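Local coordinates for leucine-rich repeat protein (Bacteroides thetaiotaomicron, PDB 4ECN) that is of unknown function but joins DUF4458 domains to leucine-rich repeats and probably binds other proteins outside the cell, at residues G11-K16 against N109-V114; M163-R168 against T215-A220; M555-L560 against C580-V585; N683-F688 against I702-N707. One frame throughout, in Å; residues are numbered along the deposited sequence.

Contact 1 (G11-K16 against N109-V114)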
loop_
_atom_site.group_PDB
_atom_site.type_symbol
_atom_site.label_atom_id
_atom_site.label_comp_id
_atom_site.label_asym_id
_atom_site.label_seq_id
_atom_site.Cartn_x
_atom_site.Cartn_y
_atom_site.Cartn_z
ATOM N N GLY A 11 27.640 49.128 -9.493
ATOM C CA GLY A 11 27.511 48.539 -10.819
ATOM C C GLY A 11 26.456 49.248 -11.644
ATOM O O GLY A 11 26.029 50.347 -11.277
ATOM N N TYR A 12 26.051 48.665 -12.790
ATOM C CA TYR A 12 25.082 49.315 -13.674
ATOM C C TYR A 12 24.081 48.328 -14.245
ATOM O O TYR A 12 24.375 47.145 -14.392
ATOM C CB TYR A 12 25.782 50.059 -14.824
ATOM C CG TYR A 12 26.646 51.202 -14.343
ATOM C CD1 TYR A 12 26.122 52.482 -14.190
ATOM C CD2 TYR A 12 27.984 50.999 -14.003
ATOM C CE1 TYR A 12 26.908 53.532 -13.715
ATOM C CE2 TYR A 12 28.766 52.031 -13.491
ATOM C CZ TYR A 12 28.226 53.298 -13.357
ATOM O OH TYR A 12 29.000 54.323 -12.880
ATOM N N VAL A 13 22.872 48.835 -14.524
ATOM C CA VAL A 13 21.748 48.093 -15.098
ATOM C C VAL A 13 21.144 48.924 -16.212
ATOM O O VAL A 13 21.131 50.158 -16.147
ATOM C CB VAL A 13 20.661 47.686 -14.060
ATOM C CG1 VAL A 13 19.622 46.754 -14.670
ATOM C CG2 VAL A 13 21.282 47.021 -12.853
ATOM N N GLN A 14 20.662 48.230 -17.239
ATOM C CA GLN A 14 19.921 48.799 -18.340
ATOM C C GLN A 14 18.845 47.819 -18.669
ATOM O O GLN A 14 19.000 46.632 -18.382
ATOM C CB GLN A 14 20.793 49.170 -19.545
ATOM C CG GLN A 14 21.498 48.024 -20.266
ATOM C CD GLN A 14 22.326 48.548 -21.420
ATOM O OE1 GLN A 14 22.830 49.686 -21.410
ATOM N NE2 GLN A 14 22.504 47.711 -22.434
ATOM N N PHE A 15 17.724 48.306 -19.197
ATOM C CA PHE A 15 16.599 47.432 -19.509
ATOM C C PHE A 15 16.337 47.419 -21.009
ATOM O O PHE A 15 16.523 48.426 -21.696
ATOM C CB PHE A 15 15.340 47.856 -18.731
ATOM C CG PHE A 15 15.540 47.813 -17.232
ATOM C CD1 PHE A 15 15.367 46.630 -16.526
ATOM C CD2 PHE A 15 15.934 48.946 -16.535
ATOM C CE1 PHE A 15 15.584 46.587 -15.147
ATOM C CE2 PHE A 15 16.153 48.900 -15.160
ATOM C CZ PHE A 15 15.975 47.723 -14.475
ATOM N N LYS A 16 15.958 46.243 -21.505
ATOM C CA LYS A 16 15.634 45.974 -22.900
ATOM C C LYS A 16 14.190 45.442 -22.942
ATOM O O LYS A 16 13.921 44.412 -22.315
ATOM C CB LYS A 16 16.663 44.973 -23.473
ATOM C CG LYS A 16 17.206 45.308 -24.853
ATOM C CD LYS A 16 18.092 44.166 -25.348
ATOM C CE LYS A 16 18.829 44.438 -26.638
ATOM N NZ LYS A 16 19.666 43.274 -27.040
ATOM N N ASN A 109 11.581 38.140 -11.713
ATOM C CA ASN A 109 11.518 39.320 -10.856
ATOM C C ASN A 109 12.895 39.753 -10.314
ATOM O O ASN A 109 13.070 40.943 -10.070
ATOM C CB ASN A 109 10.552 39.090 -9.675
ATOM C CG ASN A 109 10.708 37.801 -8.888
ATOM O OD1 ASN A 109 11.532 36.917 -9.195
ATOM N ND2 ASN A 109 9.875 37.655 -7.863
ATOM N N GLU A 110 13.866 38.835 -10.172
ATOM C CA GLU A 110 15.176 39.177 -9.610
ATOM C C GLU A 110 16.240 39.548 -10.670
ATOM O O GLU A 110 16.235 39.044 -11.798
ATOM C CB GLU A 110 15.721 38.026 -8.749
ATOM C CG GLU A 110 15.096 37.971 -7.359
ATOM C CD GLU A 110 15.610 36.890 -6.424
ATOM O OE1 GLU A 110 15.259 35.707 -6.636
ATOM O OE2 GLU A 110 16.295 37.237 -5.433
ATOM N N LEU A 111 17.149 40.464 -10.262
ATOM C CA LEU A 111 18.319 40.937 -11.001
ATOM C C LEU A 111 19.439 41.256 -9.988
ATOM O O LEU A 111 19.172 41.826 -8.928
ATOM C CB LEU A 111 18.021 42.144 -11.945
ATOM C CG LEU A 111 17.596 43.532 -11.415
ATOM C CD1 LEU A 111 18.793 44.349 -10.937
ATOM C CD2 LEU A 111 17.010 44.353 -12.538
ATOM N N THR A 112 20.683 40.886 -10.308
ATOM C CA THR A 112 21.803 41.123 -9.399
ATOM C C THR A 112 22.807 42.067 -10.055
ATOM O O THR A 112 23.325 41.762 -11.125
ATOM C CB THR A 112 22.453 39.786 -8.987
ATOM O OG1 THR A 112 21.431 38.853 -8.595
ATOM C CG2 THR A 112 23.465 39.947 -7.877
ATOM N N VAL A 113 23.051 43.226 -9.410
ATOM C CA VAL A 113 24.021 44.244 -9.821
ATOM C C VAL A 113 25.393 43.749 -9.385
ATOM O O VAL A 113 25.504 43.164 -8.307
ATOM C CB VAL A 113 23.676 45.638 -9.242
ATOM C CG1 VAL A 113 24.615 46.712 -9.774
ATOM C CG2 VAL A 113 22.236 46.019 -9.541
ATOM N N VAL A 114 26.423 43.921 -10.232
ATOM C CA VAL A 114 27.786 43.449 -9.932
ATOM C C VAL A 114 28.741 44.646 -9.874
ATOM O O VAL A 114 28.618 45.578 -10.675
ATOM C CB VAL A 114 28.261 42.393 -10.961
ATOM C CG1 VAL A 114 29.712 41.985 -10.722
ATOM C CG2 VAL A 114 27.346 41.168 -10.950
#
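L111 spreads its two methyl groups over two residues of segment 11-16, part of strand 10-18. Its CD2 lies 3.7 Å from CE1 of F15, the two side chains crossing at about a right angle, while its CD1 meets V13 CG2 tip to tip at 4.1 Å. With CG between the backbone N and the carbonyl carbon (chi1 65°), and chi2 setting the directions of the methyls, the fork can reach both. V13 CG2 has a second neighbour in V113 CG2, at 3.6 Å, and its other methyl, CG1, lies over one face of the F15 ring near the rim. Strands 10-18 and 110-113 do not pair with each other. Over the touching segments their axes stay 7.4 Å apart and their directions differ by 143°, so they meet through side chains, as layers do in a beta sandwich; this is consistent with the transthyretin-like relationship of the DUF4458 family. Strand 10-18 takes its backbone partners from strands 73-81 and 118-124 instead. At the far end G11, with no side chain, lets V113 CG1 approach to 3.6 Å from its CA, and the same CA makes a CA-H...O contact of 3.2 Å with V114 O.

Contact 2 (M163-R168 against T215-A220)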
loop_
_atom_site.group_PDB
_atom_site.type_symbol
_atom_site.label_atom_id
_atom_site.label_comp_id
_atom_site.label_asym_id
_atom_site.label_seq_id
_atom_site.Cartn_x
_atom_site.Cartn_y
_atom_site.Cartn_z
HETATM N N MSE A 163 -9.112 37.381 -4.549
HETATM C CA MSE A 163 -9.658 36.398 -5.486
HETATM C C MSE A 163 -10.415 37.119 -6.562
HETATM O O MSE A 163 -11.228 37.983 -6.253
HETATM C CB MSE A 163 -10.558 35.380 -4.777
HETATM C CG MSE A 163 -10.898 34.161 -5.625
HETATM SE SE MSE A 163 -12.320 33.062 -4.842
HETATM C CE MSE A 163 -13.881 34.264 -5.180
ATOM N N ASN A 164 -10.134 36.785 -7.825
ATOM C CA ASN A 164 -10.827 37.366 -8.967
ATOM C C ASN A 164 -12.268 36.828 -8.928
ATOM O O ASN A 164 -12.496 35.622 -8.984
ATOM C CB ASN A 164 -10.078 37.064 -10.293
ATOM C CG ASN A 164 -10.700 37.680 -11.540
ATOM O OD1 ASN A 164 -11.901 37.523 -11.837
ATOM N ND2 ASN A 164 -9.879 38.338 -12.349
ATOM N N SER A 165 -13.221 37.730 -8.769
ATOM C CA SER A 165 -14.642 37.431 -8.632
ATOM C C SER A 165 -15.245 36.716 -9.876
ATOM O O SER A 165 -16.310 36.096 -9.730
ATOM C CB SER A 165 -15.416 38.710 -8.346
ATOM O OG SER A 165 -15.116 39.143 -7.028
ATOM N N PHE A 166 -14.550 36.719 -11.049
ATOM C CA PHE A 166 -15.067 36.037 -12.236
ATOM C C PHE A 166 -14.353 34.695 -12.491
ATOM O O PHE A 166 -15.021 33.667 -12.562
ATOM C CB PHE A 166 -14.972 36.922 -13.493
ATOM C CG PHE A 166 -15.528 36.264 -14.740
ATOM C CD1 PHE A 166 -16.894 36.066 -14.895
ATOM C CD2 PHE A 166 -14.682 35.828 -15.754
ATOM C CE1 PHE A 166 -17.404 35.451 -16.044
ATOM C CE2 PHE A 166 -15.197 35.200 -16.895
ATOM C CZ PHE A 166 -16.553 35.025 -17.033
ATOM N N ASN A 167 -13.032 34.695 -12.678
ATOM C CA ASN A 167 -12.359 33.443 -13.003
ATOM C C ASN A 167 -11.915 32.671 -11.725
ATOM O O ASN A 167 -11.361 31.581 -11.855
ATOM C CB ASN A 167 -11.164 33.703 -13.934
ATOM C CG ASN A 167 -10.023 34.480 -13.350
ATOM O OD1 ASN A 167 -9.923 34.676 -12.143
ATOM N ND2 ASN A 167 -9.066 34.838 -14.190
ATOM N N ARG A 168 -12.161 33.220 -10.511
ATOM C CA ARG A 168 -11.851 32.599 -9.200
ATOM C C ARG A 168 -10.320 32.412 -8.941
ATOM O O ARG A 168 -9.960 31.742 -7.969
ATOM C CB ARG A 168 -12.553 31.212 -9.038
ATOM C CG ARG A 168 -14.080 31.181 -9.208
ATOM C CD ARG A 168 -14.793 32.076 -8.226
ATOM N NE ARG A 168 -16.239 32.034 -8.417
ATOM C CZ ARG A 168 -17.089 32.917 -7.904
ATOM N NH1 ARG A 168 -16.642 33.941 -7.181
ATOM N NH2 ARG A 168 -18.393 32.799 -8.133
ATOM N N THR A 215 -12.436 42.298 -11.314
ATOM C CA THR A 215 -13.090 42.567 -10.036
ATOM C C THR A 215 -12.598 41.524 -9.045
ATOM O O THR A 215 -12.478 40.339 -9.370
ATOM C CB THR A 215 -14.616 42.599 -10.201
ATOM O OG1 THR A 215 -14.942 43.639 -11.132
ATOM C CG2 THR A 215 -15.357 42.844 -8.881
ATOM N N TYR A 216 -12.273 41.997 -7.847
ATOM C CA TYR A 216 -11.732 41.180 -6.780
ATOM C C TYR A 216 -12.420 41.391 -5.464
ATOM O O TYR A 216 -13.126 42.374 -5.280
ATOM C CB TYR A 216 -10.241 41.532 -6.574
ATOM C CG TYR A 216 -9.353 41.266 -7.755
ATOM C CD1 TYR A 216 -9.311 42.149 -8.834
ATOM C CD2 TYR A 216 -8.482 40.185 -7.762
ATOM C CE1 TYR A 216 -8.484 41.912 -9.930
ATOM C CE2 TYR A 216 -7.645 39.939 -8.849
ATOM C CZ TYR A 216 -7.648 40.808 -9.927
ATOM O OH TYR A 216 -6.829 40.567 -10.991
ATOM N N GLN A 217 -12.096 40.513 -4.515
ATOM C CA GLN A 217 -12.423 40.567 -3.103
ATOM C C GLN A 217 -11.254 40.023 -2.305
ATOM O O GLN A 217 -10.654 39.022 -2.725
ATOM C CB GLN A 217 -13.696 39.796 -2.770
ATOM C CG GLN A 217 -14.998 40.465 -3.146
ATOM C CD GLN A 217 -16.125 39.591 -2.679
ATOM O OE1 GLN A 217 -16.450 38.566 -3.310
ATOM N NE2 GLN A 217 -16.678 39.924 -1.510
ATOM N N VAL A 218 -10.931 40.652 -1.153
ATOM C CA VAL A 218 -9.913 40.108 -0.264
ATOM C C VAL A 218 -10.587 38.900 0.412
ATOM O O VAL A 218 -11.703 39.031 0.916
ATOM C CB VAL A 218 -9.311 41.144 0.717
ATOM C CG1 VAL A 218 -8.388 40.471 1.733
ATOM C CG2 VAL A 218 -8.532 42.211 -0.047
ATOM N N VAL A 219 -9.962 37.712 0.322
ATOM C CA VAL A 219 -10.549 36.476 0.831
ATOM C C VAL A 219 -9.751 35.920 2.060
ATOM O O VAL A 219 -10.217 34.981 2.723
ATOM C CB VAL A 219 -10.682 35.405 -0.293
ATOM C CG1 VAL A 219 -11.694 35.855 -1.341
ATOM C CG2 VAL A 219 -9.340 35.045 -0.934
ATOM N N ALA A 220 -8.598 36.520 2.387
ATOM C CA ALA A 220 -7.800 36.105 3.551
ATOM C C ALA A 220 -6.662 37.078 3.851
ATOM O O ALA A 220 -6.160 37.749 2.944
ATOM C CB ALA A 220 -7.219 34.708 3.330
HETATM O O HOH W 1 -14.894 37.089 -5.085
#
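CG of N164 stands anti to its backbone N (chi1 -178°), and CG of Y216 stands anti to its carbonyl carbon (chi1 -62°); the non-hydrogen-bonded pairing of the two residues sets both on one face of the sheet, and these rotations lay the amide obliquely across the ring, planes 58° apart, with N164 CB 4.0 Å from Y216 CE2. The polar ends look elsewhere: the Y216 hydroxyl is hydrogen-bonded to P212 O, and N164 OD1 turns back to the backbone of its own turn. There it accepts from F166 N at 2.9 Å in the plane of its carbonyl, and from N167 N, which approaches from above that plane, so one oxygen holds two backbone N-H groups of the turn. A leucine in place of N164 would probably leave both N-H groups without this acceptor and the turn freer to shift.

Next along the strands M163 and Q217 form a hydrogen-bonded antiparallel pair, their side chains on the opposite face, M163 N reaching Q217 O at 2.9 Å and Q217 N returning to M163 O at 3.2 Å. CB of the selenomethionine M163 rests 3.6 Å from V219 CG1. Beyond the pair, S165 N donates to T215 O at 2.8 Å, and a water bridges the side chains, 2.8 Å from S165 OG and donating to Q217 OE1; Q217 NE2 bonds G241 O. Further along, V219 and A220 both face T161 in a classic beta bulge. The whole is an antiparallel strand pair in a DUF4458 sheet, with an Asx turn starting the loop that leads strand 157-164 into strand 170-179.

Contact 3 (M555-L560 against C580-V585)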
loop_
_atom_site.group_PDB
_atom_site.type_symbol
_atom_site.label_atom_id
_atom_site.label_comp_id
_atom_site.label_asym_id
_atom_site.label_seq_id
_atom_site.Cartn_x
_atom_site.Cartn_y
_atom_site.Cartn_z
HETATM N N MSE A 555 5.548 -10.168 11.381
HETATM C CA MSE A 555 6.996 -9.943 11.424
HETATM C C MSE A 555 7.715 -10.818 10.361
HETATM O O MSE A 555 8.844 -11.262 10.559
HETATM C CB MSE A 555 7.569 -10.181 12.824
HETATM C CG MSE A 555 7.166 -11.507 13.431
HETATM SE SE MSE A 555 8.484 -12.057 14.715
HETATM C CE MSE A 555 9.907 -12.591 13.483
ATOM N N GLY A 556 7.077 -10.980 9.212
ATOM C CA GLY A 556 7.641 -11.736 8.105
ATOM C C GLY A 556 8.763 -11.013 7.392
ATOM O O GLY A 556 8.938 -9.815 7.582
ATOM N N TYR A 557 9.538 -11.743 6.573
ATOM C CA TYR A 557 10.649 -11.244 5.752
ATOM C C TYR A 557 11.682 -10.522 6.588
ATOM O O TYR A 557 12.203 -9.492 6.172
ATOM C CB TYR A 557 10.141 -10.321 4.649
ATOM C CG TYR A 557 9.210 -11.005 3.677
ATOM C CD1 TYR A 557 9.704 -11.633 2.538
ATOM C CD2 TYR A 557 7.833 -11.019 3.890
ATOM C CE1 TYR A 557 8.854 -12.264 1.637
ATOM C CE2 TYR A 557 6.973 -11.657 2.999
ATOM C CZ TYR A 557 7.491 -12.275 1.872
ATOM O OH TYR A 557 6.665 -12.865 0.955
ATOM N N ASN A 558 11.997 -11.097 7.762
ATOM C CA ASN A 558 12.963 -10.584 8.713
ATOM C C ASN A 558 14.075 -11.599 8.924
ATOM O O ASN A 558 14.269 -12.450 8.061
ATOM C CB ASN A 558 12.280 -10.216 10.003
ATOM C CG ASN A 558 11.647 -8.871 9.948
ATOM O OD1 ASN A 558 12.244 -7.912 9.466
ATOM N ND2 ASN A 558 10.448 -8.759 10.492
ATOM N N ASN A 559 14.861 -11.467 10.011
ATOM C CA ASN A 559 16.061 -12.268 10.215
ATOM C C ASN A 559 16.037 -13.140 11.466
ATOM O O ASN A 559 17.098 -13.688 11.826
ATOM C CB ASN A 559 17.280 -11.327 10.320
ATOM C CG ASN A 559 17.624 -10.595 9.049
ATOM O OD1 ASN A 559 17.422 -11.093 7.926
ATOM N ND2 ASN A 559 18.186 -9.405 9.200
ATOM N N LEU A 560 14.864 -13.324 12.099
ATOM C CA LEU A 560 14.790 -14.135 13.314
ATOM C C LEU A 560 15.326 -15.575 13.097
ATOM O O LEU A 560 14.940 -16.236 12.138
ATOM C CB LEU A 560 13.351 -14.205 13.834
ATOM C CG LEU A 560 13.255 -14.590 15.294
ATOM C CD1 LEU A 560 13.728 -13.461 16.177
ATOM C CD2 LEU A 560 11.871 -15.050 15.646
ATOM N N CYS A 580 5.521 -15.244 10.592
ATOM C CA CYS A 580 6.971 -15.380 10.676
ATOM C C CYS A 580 7.515 -15.935 9.397
ATOM O O CYS A 580 8.549 -16.609 9.402
ATOM C CB CYS A 580 7.365 -16.259 11.848
ATOM S SG CYS A 580 7.394 -15.385 13.413
ATOM N N VAL A 581 6.848 -15.660 8.293
ATOM C CA VAL A 581 7.307 -16.169 7.018
ATOM C C VAL A 581 8.625 -15.492 6.658
ATOM O O VAL A 581 8.894 -14.373 7.095
ATOM C CB VAL A 581 6.255 -16.014 5.904
ATOM C CG1 VAL A 581 4.917 -16.554 6.369
ATOM C CG2 VAL A 581 6.123 -14.569 5.445
ATOM N N HIS A 582 9.454 -16.208 5.897
ATOM C CA HIS A 582 10.724 -15.758 5.347
ATOM C C HIS A 582 11.629 -15.123 6.411
ATOM O O HIS A 582 12.176 -14.020 6.243
ATOM C CB HIS A 582 10.508 -14.797 4.179
ATOM C CG HIS A 582 9.859 -15.480 3.022
ATOM N ND1 HIS A 582 8.487 -15.495 2.875
ATOM C CD2 HIS A 582 10.414 -16.204 2.025
ATOM C CE1 HIS A 582 8.247 -16.195 1.778
ATOM N NE2 HIS A 582 9.374 -16.653 1.239
ATOM N N ASN A 583 11.823 -15.870 7.488
ATOM C CA ASN A 583 12.810 -15.544 8.490
ATOM C C ASN A 583 13.861 -16.602 8.310
ATOM O O ASN A 583 13.983 -17.132 7.196
ATOM C CB ASN A 583 12.216 -15.445 9.888
ATOM C CG ASN A 583 11.522 -14.126 10.172
ATOM O OD1 ASN A 583 12.014 -13.304 10.937
ATOM N ND2 ASN A 583 10.366 -13.883 9.570
ATOM N N LYS A 584 14.611 -16.936 9.352
ATOM C CA LYS A 584 15.628 -17.994 9.295
ATOM C C LYS A 584 15.451 -18.853 10.558
ATOM O O LYS A 584 16.427 -19.390 11.107
ATOM C CB LYS A 584 17.066 -17.395 9.154
ATOM C CG LYS A 584 17.435 -16.809 7.763
ATOM C CD LYS A 584 16.998 -15.353 7.544
ATOM C CE LYS A 584 17.266 -14.823 6.147
ATOM N NZ LYS A 584 16.689 -13.458 5.945
ATOM N N VAL A 585 14.164 -18.975 11.005
ATOM C CA VAL A 585 13.779 -19.613 12.263
ATOM C C VAL A 585 14.200 -21.087 12.252
ATOM O O VAL A 585 13.714 -21.871 11.437
ATOM C CB VAL A 585 12.276 -19.451 12.611
ATOM C CG1 VAL A 585 11.929 -20.170 13.909
ATOM C CG2 VAL A 585 11.906 -17.980 12.732
#
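N583 pushes its amide into the loop 555-560, and the tight half of the contact is built round it. Its ND2 donates to M555 O at 3.2 Å, almost in the plane of the amide, and to V581 O of its own loop; its OD1 takes L560 N at 3.1 Å on a lone pair. V581 O is held twice, since Y557 N reaches it at 2.8 Å from the opposite face of its plane. Bonds on both ends of the amide thus fix its rotation. An alanine here would remove the amide and is likely to leave M555 O and L560 N without these buried mates, with the loops freer to part. Apolar groups pack beside it: SE of the selenomethionine M555 lies 3.7 Å from C580 SG, and the L560 and V585 side chains lie side by side, with CD2 of L560 4.1 Å from CG2 of V585.

Toward the solvent side, where H582, N559 and K584 are partly exposed, the fit is looser. H582 lies next to Y557 with ring planes only 9° apart, but slid so that they scarcely overlap, centroids 4.5 Å apart; its other stacking partner is Y604. K584, bent at chi2 (85°), swings its chain alongside N559, where NZ donates to N559 OD1 at 3.2 Å in the carbonyl plane. N559 ND2 is anchored separately on I528 O.

N605 repeats the pattern in the following turn, OD1 accepting from V585 N and ND2 donating to C580 O; N558 is similar, its OD1 accepting from N525 N. Such stacked asparagines, in variants of the LxxNxL end of the repeat consensus, are the hallmark of the leucine-rich repeat.

Contact 4 (N683-F688 against I702-N707)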
loop_
_atom_site.group_PDB
_atom_site.type_symbol
_atom_site.label_atom_id
_atom_site.label_comp_id
_atom_site.label_asym_id
_atom_site.label_seq_id
_atom_site.Cartn_x
_atom_site.Cartn_y
_atom_site.Cartn_z
ATOM N N ASN A 683 7.490 -34.025 0.294
ATOM C CA ASN A 683 7.934 -34.529 1.590
ATOM C C ASN A 683 8.699 -35.809 1.341
ATOM O O ASN A 683 9.252 -35.965 0.257
ATOM C CB ASN A 683 6.760 -34.695 2.565
ATOM C CG ASN A 683 6.471 -33.419 3.314
ATOM O OD1 ASN A 683 7.304 -32.951 4.058
ATOM N ND2 ASN A 683 5.305 -32.821 3.148
ATOM N N GLU A 684 8.811 -36.682 2.325
ATOM C CA GLU A 684 9.566 -37.917 2.169
ATOM C C GLU A 684 8.747 -39.082 2.709
ATOM O O GLU A 684 9.294 -40.053 3.239
ATOM C CB GLU A 684 10.922 -37.803 2.870
ATOM C CG GLU A 684 11.829 -36.724 2.298
ATOM C CD GLU A 684 13.151 -36.560 3.012
ATOM O OE1 GLU A 684 13.855 -37.575 3.216
ATOM O OE2 GLU A 684 13.503 -35.404 3.328
ATOM N N ILE A 685 7.414 -38.976 2.538
ATOM C CA ILE A 685 6.412 -39.931 2.988
ATOM C C ILE A 685 6.526 -41.194 2.170
ATOM O O ILE A 685 6.392 -41.172 0.936
ATOM C CB ILE A 685 5.006 -39.295 2.895
ATOM C CG1 ILE A 685 4.883 -38.105 3.895
ATOM C CG2 ILE A 685 3.914 -40.343 3.115
ATOM C CD1 ILE A 685 3.805 -37.139 3.580
ATOM N N GLN A 686 6.796 -42.298 2.871
ATOM C CA GLN A 686 6.921 -43.624 2.272
ATOM C C GLN A 686 5.723 -44.486 2.620
ATOM O O GLN A 686 5.382 -45.373 1.850
ATOM C CB GLN A 686 8.210 -44.286 2.739
ATOM C CG GLN A 686 9.238 -44.360 1.641
ATOM C CD GLN A 686 10.599 -44.733 2.159
ATOM O OE1 GLN A 686 11.330 -43.899 2.711
ATOM N NE2 GLN A 686 11.005 -45.964 1.903
ATOM N N LYS A 687 5.093 -44.215 3.779
ATOM C CA LYS A 687 3.920 -44.890 4.317
ATOM C C LYS A 687 2.750 -43.913 4.308
ATOM O O LYS A 687 2.840 -42.817 4.864
ATOM C CB LYS A 687 4.202 -45.439 5.745
ATOM C CG LYS A 687 3.288 -46.614 6.194
ATOM C CD LYS A 687 1.945 -46.197 6.871
ATOM C CE LYS A 687 0.811 -47.220 6.802
ATOM N NZ LYS A 687 0.187 -47.308 5.439
ATOM N N PHE A 688 1.655 -44.302 3.652
ATOM C CA PHE A 688 0.436 -43.502 3.537
ATOM C C PHE A 688 -0.063 -43.090 4.966
ATOM O O PHE A 688 -0.051 -43.931 5.871
ATOM C CB PHE A 688 -0.615 -44.288 2.762
ATOM C CG PHE A 688 -1.901 -43.534 2.600
ATOM C CD1 PHE A 688 -2.905 -43.629 3.557
ATOM C CD2 PHE A 688 -2.106 -42.708 1.499
ATOM C CE1 PHE A 688 -4.086 -42.913 3.416
ATOM C CE2 PHE A 688 -3.313 -42.029 1.335
ATOM C CZ PHE A 688 -4.285 -42.121 2.305
ATOM N N ILE A 702 -6.896 -34.586 0.050
ATOM C CA ILE A 702 -5.595 -34.986 0.608
ATOM C C ILE A 702 -4.579 -34.792 -0.500
ATOM O O ILE A 702 -4.730 -35.387 -1.561
ATOM C CB ILE A 702 -5.569 -36.425 1.236
ATOM C CG1 ILE A 702 -4.289 -36.692 2.030
ATOM C CG2 ILE A 702 -5.845 -37.564 0.231
ATOM C CD1 ILE A 702 -4.241 -36.093 3.307
ATOM N N ILE A 703 -3.575 -33.915 -0.286
ATOM C CA ILE A 703 -2.590 -33.651 -1.340
ATOM C C ILE A 703 -1.281 -34.316 -0.894
ATOM O O ILE A 703 -0.623 -33.841 0.028
ATOM C CB ILE A 703 -2.447 -32.133 -1.694
ATOM C CG1 ILE A 703 -3.828 -31.457 -1.848
ATOM C CG2 ILE A 703 -1.625 -31.947 -2.967
ATOM C CD1 ILE A 703 -3.804 -29.987 -2.039
ATOM N N LEU A 704 -0.964 -35.469 -1.516
ATOM C CA LEU A 704 0.227 -36.273 -1.216
ATOM C C LEU A 704 1.158 -36.422 -2.423
ATOM O O LEU A 704 1.911 -37.401 -2.480
ATOM C CB LEU A 704 -0.185 -37.667 -0.736
ATOM C CG LEU A 704 -0.740 -37.755 0.683
ATOM C CD1 LEU A 704 -1.567 -39.028 0.866
ATOM C CD2 LEU A 704 0.354 -37.593 1.734
ATOM N N SER A 705 1.155 -35.430 -3.355
ATOM C CA SER A 705 1.994 -35.487 -4.541
ATOM C C SER A 705 3.440 -35.238 -4.157
ATOM O O SER A 705 3.695 -34.632 -3.134
ATOM C CB SER A 705 1.525 -34.500 -5.613
ATOM O OG SER A 705 1.785 -33.137 -5.328
ATOM N N ASN A 706 4.387 -35.743 -4.954
ATOM C CA ASN A 706 5.836 -35.586 -4.785
ATOM C C ASN A 706 6.264 -36.152 -3.439
ATOM O O ASN A 706 6.678 -35.425 -2.536
ATOM C CB ASN A 706 6.282 -34.143 -4.955
ATOM C CG ASN A 706 5.985 -33.620 -6.332
ATOM O OD1 ASN A 706 4.885 -33.099 -6.602
ATOM N ND2 ASN A 706 6.966 -33.710 -7.219
ATOM N N ASN A 707 6.126 -37.479 -3.322
ATOM C CA ASN A 707 6.497 -38.266 -2.158
ATOM C C ASN A 707 7.110 -39.575 -2.635
ATOM O O ASN A 707 7.339 -39.735 -3.846
ATOM C CB ASN A 707 5.332 -38.464 -1.211
ATOM C CG ASN A 707 5.178 -37.265 -0.302
ATOM O OD1 ASN A 707 6.019 -37.011 0.562
ATOM N ND2 ASN A 707 4.123 -36.485 -0.489
#
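N707 OD1 accepts from I685 N at 3.1 Å, a fairly straight bond (158° at the hydrogen) although the donor stands tilted from the carbonyl plane. Alongside it a backbone bond runs from N683 N to N706 O, 3.3 Å long. The other end of the amide turns to backbone carbonyls: N707 ND2 donates to L704 O of its own turn at 3.1 Å, arriving above the plane of that carbonyl while L704 O itself lies close to the amide plane, and also to L680 O of the turn before. A buried polar group is therefore held from both ends, which fixes the amide against turning. N683 repeats the arrangement one turn back, with OD1 accepting from I656 N and ND2 donating to F651 O and L680 O, so L680 O receives both asparagines.

Past I685 CB, which lies 3.4 Å from N707 OD1, the contact becomes apolar. CD1 of I685 reaches L704 CD2 at 3.9 Å, the two side chains crossing at about a right angle. L704 divides its methyls between two partners, since its CD1 approaches F688 CE2 at 3.5 Å. The ring gets there because F688 CG is anti to the backbone N (chi1 180°), which brings the end of the ring to L704. At the periphery E684 bonds K655 in a salt bridge.

Asparagines on neighbouring turns sharing backbone groups, over a core of leucine, isoleucine and phenylalanine, give the consensus of a leucine-rich repeat, in which each short parallel strand leads into such a turn.

In the fold
The four contacts follow one another along the chain; none nests within or crosses another. Contact 1 closes the longest loop, 92 intervening residues, and brings together the first and a late strand of the N-terminal DUF4458 domain. Contact 2, its nearest atoms about 17 Å from those of contact 1, closes 46 residues inside the second DUF4458 region. The chain then enters the repeats, where contacts 3 and 4 close only 19 and 13 residues, each tying one turn to the next. Contact 3 belongs with the mixed sheet that begins at strand 317-319, contact 4 with the parallel sheet beginning at 623-625; their centres are about 27 Å apart, against about 86 Å between the centres of contacts 1 and 4.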